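Local coordinates for protein neutral ceramidase (Pseudomonas aeruginosa, PDB 2ZXC) that catalyses hydrolysis of the N-acyl bond of ceramides to sphingosine and free fatty acid, and the reverse synthesis, using one zinc ion per subunit, at residues 19-24 and 31-36; 97-102 and 202-207; 152-157 and 178-183; 158-163 and 459-464; 407-412 and 442-447. All coordinates share one frame; numbering follows the deposited sequence.

Overall arrangement
Contacts 2 and 5 are buried and meet at the zinc: His97 and His204 come from contact 2, Glu411 from contact 5, and both share the zinc-bound water. Contact 4 is only partly buried and relies on charge, its Arg160 packing against His204 while it also reaches the ceramide touched by contact 2. Contact 1 joins contact 2 through a small sheet, strand 22-24 beside 101-102, and is mostly backbone pairing with a methionine crossing a glutamine side chain. Contact 3, also largely buried, lies about 31 Å from contact 1, centre to centre, on the opposite side of the chain's centre; its packing around Pro180 touches contact 2 through Val203 and contact 4 through Ile178.

Contact 1 (19-24 and 31-36); sequences AEVGMM and QKTAGI
Met23 and Gln31 cross at about a right angle, the thioether laid against the glutamine's aliphatic stem with SD of Met23 3.4 Å from CG of Gln31. Bends at chi2 and chi3 of Met23 carry its CE onward to 3.7 Å from NE2 of Gln31. The glutamine runs out straight, CG anti to the backbone N (chi1 179°), and its amide is held at both ends: NE2 bonds to the carbonyl of Asn212, while OE1 shares a water with Met23 O. On the other flank of the methionine, CG2 of Thr33 packs at 3.6 Å from CG of Met23. The backbones are joined by two antiparallel bridges, Ala19-Ala34 and Gly22-Lys32, a one-residue slip of register between them making a beta bulge where 19-24 turns a corner; strand 22-24 itself crosses strand 32-36 at about 100°. Three backbone bonds span the contact, from Glu20 N to Thr33 O (2.8 Å), Thr33 N to Val21 O (3.2 Å) and Met23 N to Gln31 O (2.7 Å). Thr33 OG1 lies close to Ala19 N at a poor angle for bonding and instead pairs with Glu17 O. Lys32, extended beyond CG, runs past Glu20 and Gly22, but the two charged ends do not meet: NZ goes to Gln509 and Glu20 OE1 to His548, tying this corner to the C-terminal part of the chain, whose strand 584-591 lies next to strand 32-36.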
# COMPACT_ATOMS: atom_id res chain seq x y z
N ALA A 19 4.23 -11.90 12.67
CA ALA A 19 3.29 -12.68 13.45
C ALA A 19 2.67 -11.91 14.60
O ALA A 19 3.34 -11.15 15.30
CB ALA A 19 3.94 -13.96 13.98
N GLU A 20 1.37 -12.12 14.77
CA GLU A 20 0.58 -11.53 15.83
C GLU A 20 0.32 -10.03 15.87
O GLU A 20 0.37 -9.41 16.94
CB GLU A 20 1.11 -12.00 17.19
CG GLU A 20 1.14 -13.52 17.30
CD GLU A 20 1.18 -14.00 18.74
OE1 GLU A 20 1.99 -13.49 19.53
OE2 GLU A 20 0.38 -14.91 19.07
N VAL A 21 0.08 -9.43 14.71
CA VAL A 21 -0.31 -8.03 14.69
C VAL A 21 -1.40 -7.90 13.63
O VAL A 21 -1.24 -8.33 12.48
CB VAL A 21 0.86 -7.03 14.44
CG1 VAL A 21 2.19 -7.72 14.54
CG2 VAL A 21 0.67 -6.30 13.14
N GLY A 22 -2.53 -7.34 14.05
CA GLY A 22 -3.66 -7.18 13.15
C GLY A 22 -3.26 -6.66 11.79
O GLY A 22 -2.42 -5.77 11.67
N MET A 23 -3.87 -7.21 10.75
CA MET A 23 -3.56 -6.75 9.42
C MET A 23 -4.37 -5.50 9.07
O MET A 23 -5.49 -5.32 9.55
CB MET A 23 -3.77 -7.87 8.41
CG MET A 23 -2.51 -8.74 8.31
SD MET A 23 -2.79 -10.51 8.22
CE MET A 23 -2.59 -10.78 6.45
N MET A 24 -3.76 -4.65 8.26
CA MET A 24 -4.34 -3.38 7.85
C MET A 24 -5.18 -3.44 6.58
O MET A 24 -4.69 -3.86 5.53
CB MET A 24 -3.22 -2.36 7.67
CG MET A 24 -3.70 -0.94 7.46
SD MET A 24 -4.60 -0.35 8.89
CE MET A 24 -6.13 0.17 8.19
N GLN A 31 -7.79 -11.13 12.03
CA GLN A 31 -6.79 -11.30 10.98
C GLN A 31 -5.39 -10.81 11.37
O GLN A 31 -4.98 -9.71 10.99
CB GLN A 31 -7.23 -10.62 9.69
CG GLN A 31 -6.20 -10.76 8.58
CD GLN A 31 -6.52 -9.94 7.35
OE1 GLN A 31 -7.01 -8.81 7.46
NE2 GLN A 31 -6.23 -10.50 6.18
N LYS A 32 -4.66 -11.62 12.12
CA LYS A 32 -3.31 -11.25 12.52
C LYS A 32 -2.28 -11.96 11.66
O LYS A 32 -2.52 -13.07 11.19
CB LYS A 32 -3.08 -11.59 14.00
CG LYS A 32 -4.03 -10.84 14.92
CD LYS A 32 -3.65 -11.02 16.37
CE LYS A 32 -4.60 -10.25 17.26
NZ LYS A 32 -4.17 -10.29 18.68
N THR A 33 -1.15 -11.31 11.44
CA THR A 33 -0.11 -11.90 10.62
C THR A 33 0.37 -13.22 11.22
O THR A 33 0.50 -13.35 12.44
CB THR A 33 1.10 -10.96 10.47
OG1 THR A 33 1.62 -10.66 11.77
CG2 THR A 33 0.68 -9.66 9.78
N ALA A 34 0.61 -14.20 10.35
CA ALA A 34 1.08 -15.51 10.80
C ALA A 34 2.14 -16.01 9.82
O ALA A 34 2.30 -17.21 9.64
CB ALA A 34 -0.09 -16.49 10.87
N GLY A 35 2.86 -15.09 9.20
CA GLY A 35 3.88 -15.50 8.27
C GLY A 35 4.06 -14.55 7.10
O GLY A 35 3.54 -13.43 7.10
N ILE A 36 4.80 -15.00 6.10
CA ILE A 36 5.07 -14.19 4.93
C ILE A 36 4.98 -14.98 3.63
O ILE A 36 5.51 -16.08 3.55
CB ILE A 36 6.51 -13.60 4.96
CG1 ILE A 36 6.69 -12.68 6.17
CG2 ILE A 36 6.79 -12.86 3.66
CD1 ILE A 36 8.14 -12.23 6.35
O HOH W 1 -7.85 -6.89 9.18

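Contact 2 (97-102 and 202-207); sequences HTHSGP and PVHSTS. With ZN (zinc ion), chain C; 2ED (N-[(1R,2R,3E)-2-hydroxy-1-(hydroxymethyl)heptadec-3-en-1-yl]acetamide), chain D.
His97 turns its CG anti to the backbone N (chi1 -164°), while His204 stands off a staggered rotamer (chi1 -98°), and the two rings thereby bring their NE2 atoms to one zinc ion. The metal bonds are 2.2 Å from His97 NE2 and 2.0 Å from His204 NE2; Glu411, Tyr448 and a water complete the site. Sharing the metal explains why the two nitrogens sit so close without a hydrogen bond. The rings form an offset edge-to-face pair, the edge of His97 aimed at the face of His204 with the planes at 68°. A second shell steadies them. ND1 of His97 is bonded to Gly64 O, and His97 O accepts a 2.9 Å bond from His99 ND1 and lies in the plane of the His99 ring. NE2, the other nitrogen of that ring, is 2.8 Å from the zinc-bound water O. Over the centre of the His99 ring lies CG2 of Thr206, a CH-pi contact, and His99 N reaches Ser205 O at 3.2 Å. The acetyl methyl C19 of the bound ceramide comes within 3.2 Å of His204 CD2, against this cluster. Around it, Gly101 bonds to Met24 of strand 22-24, helix 218-231 covers Thr98 and Ser205 through Asp218, and segment 202-207 runs in the loop between strand 194-200 and that helix.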
# COMPACT_ATOMS: atom_id res chain seq x y z
N HIS A 97 -2.31 -0.06 -1.59
CA HIS A 97 -3.53 -0.37 -0.88
C HIS A 97 -3.74 -1.87 -0.72
O HIS A 97 -4.87 -2.37 -0.81
CB HIS A 97 -4.73 0.26 -1.59
CG HIS A 97 -5.97 0.31 -0.75
ND1 HIS A 97 -5.95 0.65 0.58
CD2 HIS A 97 -7.28 0.14 -1.08
CE1 HIS A 97 -7.19 0.69 1.04
NE2 HIS A 97 -8.01 0.39 0.05
N THR A 98 -2.64 -2.59 -0.51
CA THR A 98 -2.72 -4.03 -0.27
C THR A 98 -3.32 -4.19 1.12
O THR A 98 -3.01 -3.40 2.02
CB THR A 98 -1.34 -4.71 -0.26
OG1 THR A 98 -1.49 -6.07 0.15
CG2 THR A 98 -0.39 -4.01 0.72
N HIS A 99 -4.15 -5.20 1.29
CA HIS A 99 -4.81 -5.44 2.57
C HIS A 99 -4.16 -6.58 3.36
O HIS A 99 -4.72 -7.05 4.36
CB HIS A 99 -6.29 -5.76 2.32
CG HIS A 99 -7.12 -4.56 1.97
ND1 HIS A 99 -6.75 -3.66 0.98
CD2 HIS A 99 -8.30 -4.11 2.46
CE1 HIS A 99 -7.67 -2.71 0.89
NE2 HIS A 99 -8.61 -2.96 1.78
N SER A 100 -2.98 -7.01 2.93
CA SER A 100 -2.30 -8.12 3.60
C SER A 100 -0.98 -7.74 4.27
O SER A 100 0.00 -8.48 4.20
CB SER A 100 -2.07 -9.26 2.61
OG SER A 100 -3.28 -9.63 1.98
N GLY A 101 -0.97 -6.58 4.93
CA GLY A 101 0.23 -6.15 5.62
C GLY A 101 -0.08 -5.85 7.08
O GLY A 101 -1.23 -5.60 7.43
N PRO A 102 0.93 -5.89 7.96
CA PRO A 102 0.67 -5.60 9.37
C PRO A 102 0.29 -4.13 9.55
O PRO A 102 0.85 -3.26 8.90
CB PRO A 102 2.00 -5.96 10.05
CG PRO A 102 3.01 -5.71 8.97
CD PRO A 102 2.33 -6.29 7.75
N PRO A 202 -6.54 1.74 -11.35
CA PRO A 202 -7.46 1.54 -10.22
C PRO A 202 -8.01 0.14 -10.00
O PRO A 202 -8.62 -0.44 -10.89
CB PRO A 202 -8.62 2.49 -10.53
CG PRO A 202 -8.10 3.41 -11.51
CD PRO A 202 -7.15 2.61 -12.35
N VAL A 203 -7.81 -0.37 -8.80
CA VAL A 203 -8.34 -1.66 -8.39
C VAL A 203 -7.77 -1.98 -7.03
O VAL A 203 -6.56 -1.95 -6.82
CB VAL A 203 -8.00 -2.80 -9.40
CG1 VAL A 203 -6.51 -3.05 -9.46
CG2 VAL A 203 -8.74 -4.07 -8.98
N HIS A 204 -8.67 -2.25 -6.08
CA HIS A 204 -8.27 -2.59 -4.73
C HIS A 204 -7.30 -3.77 -4.78
O HIS A 204 -7.45 -4.69 -5.60
CB HIS A 204 -9.50 -2.97 -3.88
CG HIS A 204 -10.01 -1.85 -3.02
ND1 HIS A 204 -10.58 -0.71 -3.54
CD2 HIS A 204 -10.02 -1.70 -1.68
CE1 HIS A 204 -10.92 0.10 -2.56
NE2 HIS A 204 -10.59 -0.47 -1.41
N SER A 205 -6.28 -3.74 -3.92
CA SER A 205 -5.32 -4.83 -3.84
C SER A 205 -5.84 -5.73 -2.74
O SER A 205 -5.23 -5.88 -1.68
CB SER A 205 -3.94 -4.30 -3.46
OG SER A 205 -3.20 -3.98 -4.62
N THR A 206 -7.00 -6.32 -3.01
CA THR A 206 -7.68 -7.18 -2.07
C THR A 206 -7.90 -8.59 -2.61
O THR A 206 -8.89 -9.22 -2.27
CB THR A 206 -9.05 -6.60 -1.72
OG1 THR A 206 -9.74 -6.31 -2.93
CG2 THR A 206 -8.91 -5.32 -0.91
N SER A 207 -7.00 -9.07 -3.46
CA SER A 207 -7.14 -10.42 -4.00
C SER A 207 -6.97 -11.40 -2.85
O SER A 207 -7.62 -12.43 -2.80
CB SER A 207 -6.10 -10.68 -5.09
OG SER A 207 -6.32 -9.82 -6.20
ZN ZN C . -10.21 0.61 0.19
O2 2ED D . -12.75 -1.48 2.54
O3 2ED D . -13.33 -4.62 5.83
O1 2ED D . -15.86 -2.38 3.04
C1 2ED D . -13.93 -3.66 3.70
C2 2ED D . -15.35 -3.71 3.15
C3 2ED D . -16.23 -4.51 4.09
C4 2ED D . -17.51 -4.19 4.23
C5 2ED D . -18.10 -3.04 3.45
C6 2ED D . -19.55 -2.85 3.84
C18 2ED D . -12.54 -2.58 2.04
C19 2ED D . -11.68 -2.74 0.82
N 2ED D . -13.08 -3.69 2.52
C 2ED D . -13.60 -4.94 4.46
O HOH W 2 -10.29 -0.75 1.55

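Contact 3 (152-157 and 178-183); sequences ELRNAS and IDPQMS. Unlike the reference sequence in segment 152-157: Ser157 (reference Asn).
Pro180 O is gripped twice from the other segment: Leu153 N donates a 2.7 Å hydrogen bond to it, in the carbonyl plane and on a lone pair, and the CA-H of Glu152 adds a contact with CA 3.1 Å from that O. Both charged side chains of 152-157 run alongside the Pro180 ring, pointing the same way. Arg154 lays one guanidinium face over Pro180, whose CB sits 3.9 Å above the plane, while Glu152 brings OE2 to 3.8 Å from Pro180 CG. The two are linked by a weak salt bridge from Arg154 NE to Glu152 OE1. Here strands 142-152 and 181-189 of the large mixed sheet part company, Glu152 and Gln181 forming an antiparallel non-hydrogen-bonded pair. Before it, Asp179 makes an Asx turn, OD1 accepting from Gln181 N, and its OD2 forms a salt bridge with Arg421. Further along, a water joins the segments, 2.6 Å from Ser157 OG and 2.9 Å from Asp179 O. Ile178 comes up to Ser157: CG2 lies 3.8 Å from Ser157 OG, with CD1 pressed against the serine carbonyl. Away from the Arg154-Pro180 side, Leu153 CD1 approaches Met182 CE, both side chains packing on Lys279 of helix 265-286.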
# COMPACT_ATOMS: atom_id res chain seq x y z
N GLU A 152 -6.03 0.49 -22.24
CA GLU A 152 -7.18 0.10 -21.46
C GLU A 152 -7.12 -1.33 -20.95
O GLU A 152 -6.72 -2.25 -21.67
CB GLU A 152 -8.47 0.31 -22.26
CG GLU A 152 -8.75 1.77 -22.58
CD GLU A 152 -10.10 1.96 -23.25
OE1 GLU A 152 -10.52 1.07 -24.01
OE2 GLU A 152 -10.74 3.01 -23.01
N LEU A 153 -7.51 -1.49 -19.69
CA LEU A 153 -7.54 -2.79 -19.02
C LEU A 153 -8.97 -2.92 -18.51
O LEU A 153 -9.36 -2.28 -17.53
CB LEU A 153 -6.57 -2.79 -17.83
CG LEU A 153 -5.77 -4.06 -17.51
CD1 LEU A 153 -5.46 -4.07 -16.02
CD2 LEU A 153 -6.55 -5.31 -17.89
N ARG A 154 -9.75 -3.76 -19.17
CA ARG A 154 -11.15 -3.96 -18.82
C ARG A 154 -11.39 -5.29 -18.16
O ARG A 154 -12.52 -5.63 -17.80
CB ARG A 154 -12.01 -3.87 -20.07
CG ARG A 154 -11.97 -2.52 -20.70
CD ARG A 154 -12.52 -2.50 -22.10
NE ARG A 154 -12.69 -1.12 -22.50
CZ ARG A 154 -13.47 -0.27 -21.84
NH1 ARG A 154 -14.14 -0.67 -20.76
NH2 ARG A 154 -13.56 0.99 -22.24
N ASN A 155 -10.33 -6.06 -17.98
CA ASN A 155 -10.52 -7.37 -17.40
C ASN A 155 -9.81 -7.62 -16.06
O ASN A 155 -9.58 -8.77 -15.67
CB ASN A 155 -10.18 -8.44 -18.45
CG ASN A 155 -8.76 -8.96 -18.36
OD1 ASN A 155 -8.54 -10.17 -18.49
ND2 ASN A 155 -7.79 -8.07 -18.16
N ALA A 156 -9.49 -6.55 -15.34
CA ALA A 156 -8.80 -6.68 -14.06
C ALA A 156 -9.55 -6.02 -12.90
O ALA A 156 -8.99 -5.88 -11.82
CB ALA A 156 -7.41 -6.10 -14.16
N SER A 157 -10.80 -5.62 -13.11
CA SER A 157 -11.55 -4.98 -12.05
C SER A 157 -13.04 -4.91 -12.31
O SER A 157 -13.50 -5.15 -13.42
CB SER A 157 -11.03 -3.56 -11.84
OG SER A 157 -11.25 -2.77 -13.00
N ILE A 178 -16.28 0.65 -14.54
CA ILE A 178 -14.83 0.50 -14.58
C ILE A 178 -14.06 1.67 -15.19
O ILE A 178 -14.52 2.30 -16.14
CB ILE A 178 -14.46 -0.77 -15.38
CG1 ILE A 178 -14.84 -2.01 -14.57
CG2 ILE A 178 -12.98 -0.78 -15.73
CD1 ILE A 178 -14.75 -3.30 -15.35
N ASP A 179 -12.91 1.98 -14.60
CA ASP A 179 -12.04 3.02 -15.15
C ASP A 179 -10.95 2.14 -15.74
O ASP A 179 -10.03 1.71 -15.03
CB ASP A 179 -11.46 3.93 -14.07
CG ASP A 179 -10.45 4.92 -14.62
OD1 ASP A 179 -10.12 4.81 -15.82
OD2 ASP A 179 -9.98 5.79 -13.87
N PRO A 180 -11.03 1.84 -17.04
CA PRO A 180 -10.09 0.99 -17.77
C PRO A 180 -8.72 1.60 -18.04
O PRO A 180 -7.82 0.91 -18.51
CB PRO A 180 -10.82 0.73 -19.07
CG PRO A 180 -11.41 2.08 -19.35
CD PRO A 180 -11.97 2.48 -17.98
N GLN A 181 -8.55 2.88 -17.74
CA GLN A 181 -7.28 3.50 -18.04
C GLN A 181 -6.10 3.21 -17.13
O GLN A 181 -6.18 3.35 -15.91
CB GLN A 181 -7.43 5.01 -18.16
CG GLN A 181 -6.11 5.72 -18.41
CD GLN A 181 -6.28 7.18 -18.74
OE1 GLN A 181 -6.29 7.57 -19.91
NE2 GLN A 181 -6.43 8.01 -17.71
N MET A 182 -5.00 2.79 -17.76
CA MET A 182 -3.75 2.55 -17.07
C MET A 182 -2.78 3.53 -17.72
O MET A 182 -2.78 3.68 -18.94
CB MET A 182 -3.23 1.12 -17.27
CG MET A 182 -1.82 0.94 -16.70
SD MET A 182 -1.08 -0.67 -16.99
CE MET A 182 -1.93 -1.68 -15.73
N SER A 183 -1.99 4.21 -16.90
CA SER A 183 -1.00 5.14 -17.41
C SER A 183 0.34 4.56 -16.99
O SER A 183 0.45 3.91 -15.94
CB SER A 183 -1.17 6.53 -16.79
OG SER A 183 -2.41 7.13 -17.15
O HOH W 3 -10.44 -0.29 -13.01

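Contact 4 (158-163 and 459-464); sequences RNRSLL and EYEGGS. With 2ED (N-[(1R,2R,3E)-2-hydroxy-1-(hydroxymethyl)heptadec-3-en-1-yl]acetamide), chain D.
Arg160 and Glu461 make the ionic part of this contact. NE of the arginine donates to OE2 of Glu461 at 2.8 Å, an almost straight bond (159°) met nearly along the C-O axis and lying in the guanidinium plane; a weak second bond from Arg160 NH2 reaches the same oxygen. The glutamate folds back at chi2 (72°), which turns its carboxylate toward both Arg160 and Ser161. A hydrogen bond from a hydroxyl uses its other oxygen: Ser161 OG donates to Glu461 OE1 at 2.7 Å, on the syn side. Asn159 OD1 accepts from Ser161 N, an Asx turn at this corner. Glu459 works through water, which sits 2.7 Å from its OE2 and 3.1 Å from Leu163 N in the first turn of helix 162-165; its OE1 is bonded to Ser164 OG. Van der Waals contact is slight: Leu163 CD2 lies against the carboxylate of Glu459, 3.7 Å from its CD. Tyr460 is approached obliquely, with Arg160 NH2 3.7 Å from its CD2 and the guanidinium and ring planes nearly perpendicular. Arg160 NH1 lies 3.2 Å from the acetyl methyl C19 of the bound ceramide. NH1 also forms a salt bridge with Glu336; NH2 is hydrogen-bonded to the OH of the zinc ligand Tyr448. Glu461 and Glu336 probably hold the guanidinium in place and offset its charge, so that second-shell Arg160 can reach Tyr448.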
# COMPACT_ATOMS: atom_id res chain seq x y z
N ARG A 158 -13.78 -4.56 -11.26
CA ARG A 158 -15.23 -4.41 -11.33
C ARG A 158 -15.67 -3.46 -10.24
O ARG A 158 -15.10 -3.43 -9.15
CB ARG A 158 -15.95 -5.75 -11.18
CG ARG A 158 -15.80 -6.44 -9.84
CD ARG A 158 -16.76 -7.63 -9.74
NE ARG A 158 -18.14 -7.21 -9.55
CZ ARG A 158 -18.65 -6.82 -8.38
NH1 ARG A 158 -17.89 -6.81 -7.30
NH2 ARG A 158 -19.92 -6.43 -8.30
N ASN A 159 -16.70 -2.67 -10.54
CA ASN A 159 -17.22 -1.71 -9.59
C ASN A 159 -18.04 -2.44 -8.53
O ASN A 159 -18.98 -3.16 -8.86
CB ASN A 159 -18.07 -0.69 -10.33
CG ASN A 159 -18.33 0.54 -9.50
OD1 ASN A 159 -19.01 0.49 -8.48
ND2 ASN A 159 -17.77 1.67 -9.94
N ARG A 160 -17.68 -2.26 -7.26
CA ARG A 160 -18.37 -2.92 -6.16
C ARG A 160 -19.58 -2.15 -5.65
O ARG A 160 -20.31 -2.63 -4.79
CB ARG A 160 -17.40 -3.17 -5.01
CG ARG A 160 -16.90 -1.89 -4.35
CD ARG A 160 -15.75 -2.18 -3.40
NE ARG A 160 -15.47 -1.05 -2.52
CZ ARG A 160 -14.47 -1.01 -1.65
NH1 ARG A 160 -13.65 -2.05 -1.55
NH2 ARG A 160 -14.30 0.05 -0.88
N SER A 161 -19.77 -0.95 -6.17
CA SER A 161 -20.90 -0.12 -5.78
C SER A 161 -21.52 0.51 -7.03
O SER A 161 -21.65 1.73 -7.13
CB SER A 161 -20.44 0.97 -4.80
OG SER A 161 -19.88 0.39 -3.63
N LEU A 162 -21.91 -0.34 -7.97
CA LEU A 162 -22.50 0.11 -9.23
C LEU A 162 -23.70 1.04 -9.02
O LEU A 162 -23.82 2.06 -9.70
CB LEU A 162 -22.94 -1.09 -10.07
CG LEU A 162 -22.44 -1.19 -11.52
CD1 LEU A 162 -23.43 -2.03 -12.31
CD2 LEU A 162 -22.31 0.19 -12.15
N LEU A 163 -24.57 0.69 -8.09
CA LEU A 163 -25.75 1.49 -7.82
C LEU A 163 -25.41 2.97 -7.63
O LEU A 163 -26.05 3.84 -8.20
CB LEU A 163 -26.48 0.96 -6.58
CG LEU A 163 -27.62 1.85 -6.07
CD1 LEU A 163 -28.83 1.01 -5.71
CD2 LEU A 163 -27.14 2.64 -4.86
N GLU A 459 -23.74 4.21 -0.00
CA GLU A 459 -23.29 2.83 -0.01
C GLU A 459 -22.00 2.91 0.80
O GLU A 459 -21.63 3.98 1.28
CB GLU A 459 -23.03 2.33 -1.44
CG GLU A 459 -24.32 1.90 -2.16
CD GLU A 459 -24.06 1.08 -3.41
OE1 GLU A 459 -23.54 1.64 -4.41
OE2 GLU A 459 -24.37 -0.13 -3.40
N TYR A 460 -21.31 1.79 0.96
CA TYR A 460 -20.09 1.77 1.75
C TYR A 460 -19.15 2.98 1.62
O TYR A 460 -18.78 3.58 2.63
CB TYR A 460 -19.29 0.50 1.46
CG TYR A 460 -18.05 0.41 2.30
CD1 TYR A 460 -18.11 0.02 3.64
CD2 TYR A 460 -16.81 0.74 1.76
CE1 TYR A 460 -16.96 -0.04 4.43
CE2 TYR A 460 -15.65 0.68 2.54
CZ TYR A 460 -15.74 0.30 3.87
OH TYR A 460 -14.59 0.24 4.63
N GLU A 461 -18.75 3.34 0.40
CA GLU A 461 -17.83 4.46 0.22
C GLU A 461 -18.42 5.77 0.72
O GLU A 461 -17.71 6.62 1.27
CB GLU A 461 -17.42 4.61 -1.25
CG GLU A 461 -16.72 3.40 -1.84
CD GLU A 461 -17.66 2.23 -2.06
OE1 GLU A 461 -18.87 2.47 -2.26
OE2 GLU A 461 -17.19 1.07 -2.06
N GLY A 462 -19.72 5.94 0.52
CA GLY A 462 -20.39 7.15 0.98
C GLY A 462 -20.40 7.22 2.49
O GLY A 462 -20.13 8.27 3.08
N GLY A 463 -20.71 6.10 3.13
CA GLY A 463 -20.73 6.06 4.58
C GLY A 463 -19.37 6.42 5.14
O GLY A 463 -19.26 6.95 6.25
N SER A 464 -18.32 6.13 4.37
CA SER A 464 -16.97 6.43 4.82
C SER A 464 -16.37 7.67 4.21
O SER A 464 -15.15 7.82 4.16
CB SER A 464 -16.07 5.23 4.58
OG SER A 464 -16.43 4.19 5.47
O2 2ED D . -12.75 -1.48 2.54
O3 2ED D . -13.33 -4.62 5.83
O1 2ED D . -15.86 -2.38 3.04
C1 2ED D . -13.93 -3.66 3.70
C2 2ED D . -15.35 -3.71 3.15
C3 2ED D . -16.23 -4.51 4.09
C4 2ED D . -17.51 -4.19 4.23
C5 2ED D . -18.10 -3.04 3.45
C6 2ED D . -19.55 -2.85 3.84
C18 2ED D . -12.54 -2.58 2.04
C19 2ED D . -11.68 -2.74 0.82
N 2ED D . -13.08 -3.69 2.52
C 2ED D . -13.60 -4.94 4.46
O HOH W 4 -24.67 -1.34 -5.81

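Contact 5 (407-412 and 442-447); sequences GAPAEF and ANAYAS. With ZN (zinc ion), chain C; FMT (formic acid), chain E.
Glu411 and Tyr445 meet at the zinc end of two segments, one ending in strand 411-412, the other leading into its parallel partner 448-449. The tight part lies away from the metal. There Pro409 is wedged against segment 442-447, its CA 3.2 Å from Ala442 O and its CB 3.8 Å from Ala444 CB. Backbone bonds clamp the rest: Ala442 N to Ala408 O at 3.0 Å, Ala446 N to Pro409 O at 2.7 Å and Glu411 N to Ser447 O at 2.7 Å. The ligand side is less closely filled by segment 407-412: Tyr445 N points away from it to O1 of a formate (2.9 Å), probably from the crystallisation liquor, which Gln68 N and Ser106 OG also hold. Tyr445, inferred to bind substrate, extends its ring (chi1 -180°) so that the carboxylate of Glu411 lies at its edge, the planes 42° apart. The modelled Tyr445 OH to Glu411 OE2 bond is doubtfully short (2.4 Å); Glu411 OE1 lies 1.8 Å from the zinc ion.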
# COMPACT_ATOMS: atom_id res chain seq x y z
N GLY A 407 -1.30 13.78 -5.66
CA GLY A 407 -1.21 12.90 -4.51
C GLY A 407 -2.42 13.21 -3.64
O GLY A 407 -2.48 14.27 -3.02
N ALA A 408 -3.39 12.30 -3.61
CA ALA A 408 -4.60 12.51 -2.82
C ALA A 408 -4.67 11.52 -1.65
O ALA A 408 -4.64 10.31 -1.86
CB ALA A 408 -5.82 12.38 -3.71
N PRO A 409 -4.76 12.04 -0.41
CA PRO A 409 -4.83 11.32 0.88
C PRO A 409 -6.07 10.50 1.16
O PRO A 409 -6.53 10.48 2.30
CB PRO A 409 -4.72 12.43 1.92
CG PRO A 409 -4.07 13.51 1.23
CD PRO A 409 -4.68 13.48 -0.15
N ALA A 410 -6.62 9.82 0.16
CA ALA A 410 -7.82 9.05 0.44
C ALA A 410 -8.17 8.11 -0.70
O ALA A 410 -7.45 8.04 -1.69
CB ALA A 410 -8.99 10.00 0.73
N GLU A 411 -9.27 7.38 -0.54
CA GLU A 411 -9.72 6.47 -1.58
C GLU A 411 -10.80 7.22 -2.34
O GLU A 411 -11.80 7.63 -1.76
CB GLU A 411 -10.31 5.19 -0.97
CG GLU A 411 -9.36 4.51 -0.01
CD GLU A 411 -9.79 3.13 0.40
OE1 GLU A 411 -10.13 2.28 -0.47
OE2 GLU A 411 -9.78 2.87 1.62
N PHE A 412 -10.58 7.42 -3.63
CA PHE A 412 -11.54 8.14 -4.46
C PHE A 412 -12.25 7.20 -5.40
O PHE A 412 -11.62 6.36 -6.04
CB PHE A 412 -10.84 9.21 -5.28
CG PHE A 412 -10.35 10.37 -4.47
CD1 PHE A 412 -9.31 10.21 -3.56
CD2 PHE A 412 -10.96 11.62 -4.59
CE1 PHE A 412 -8.88 11.28 -2.78
CE2 PHE A 412 -10.53 12.69 -3.81
CZ PHE A 412 -9.49 12.52 -2.90
N ALA A 442 -2.24 8.67 -1.11
CA ALA A 442 -0.97 9.38 -1.03
C ALA A 442 -0.80 10.34 0.14
O ALA A 442 -1.69 11.13 0.44
CB ALA A 442 -0.73 10.13 -2.34
N ASN A 443 0.36 10.26 0.79
CA ASN A 443 0.75 11.15 1.89
C ASN A 443 0.00 11.06 3.22
O ASN A 443 0.53 11.46 4.27
CB ASN A 443 0.74 12.59 1.38
CG ASN A 443 1.77 12.81 0.30
OD1 ASN A 443 1.62 13.68 -0.57
ND2 ASN A 443 2.84 12.02 0.35
N ALA A 444 -1.22 10.55 3.18
CA ALA A 444 -2.01 10.36 4.40
C ALA A 444 -3.20 9.52 3.98
O ALA A 444 -3.34 9.17 2.80
CB ALA A 444 -2.49 11.70 4.97
N TYR A 445 -4.05 9.18 4.94
CA TYR A 445 -5.22 8.39 4.62
C TYR A 445 -6.41 8.93 5.39
O TYR A 445 -6.42 8.92 6.63
CB TYR A 445 -4.99 6.93 4.99
CG TYR A 445 -6.19 6.06 4.67
CD1 TYR A 445 -6.44 5.64 3.37
CD2 TYR A 445 -7.09 5.70 5.67
CE1 TYR A 445 -7.56 4.88 3.06
CE2 TYR A 445 -8.22 4.94 5.38
CZ TYR A 445 -8.45 4.54 4.07
OH TYR A 445 -9.57 3.81 3.77
N ALA A 446 -7.40 9.41 4.65
CA ALA A 446 -8.60 9.97 5.25
C ALA A 446 -9.85 9.28 4.70
O ALA A 446 -10.81 9.93 4.29
CB ALA A 446 -8.67 11.48 5.00
N SER A 447 -9.80 7.96 4.67
CA SER A 447 -10.90 7.14 4.21
C SER A 447 -11.34 7.35 2.78
O SER A 447 -10.51 7.50 1.87
CB SER A 447 -12.09 7.30 5.16
OG SER A 447 -11.74 6.86 6.47
ZN ZN C . -10.21 0.61 0.19
C FMT E . -3.89 9.02 8.78
O1 FMT E . -3.29 9.50 7.77
O2 FMT E . -3.31 8.64 9.82
O HOH W 2 -10.29 -0.75 1.55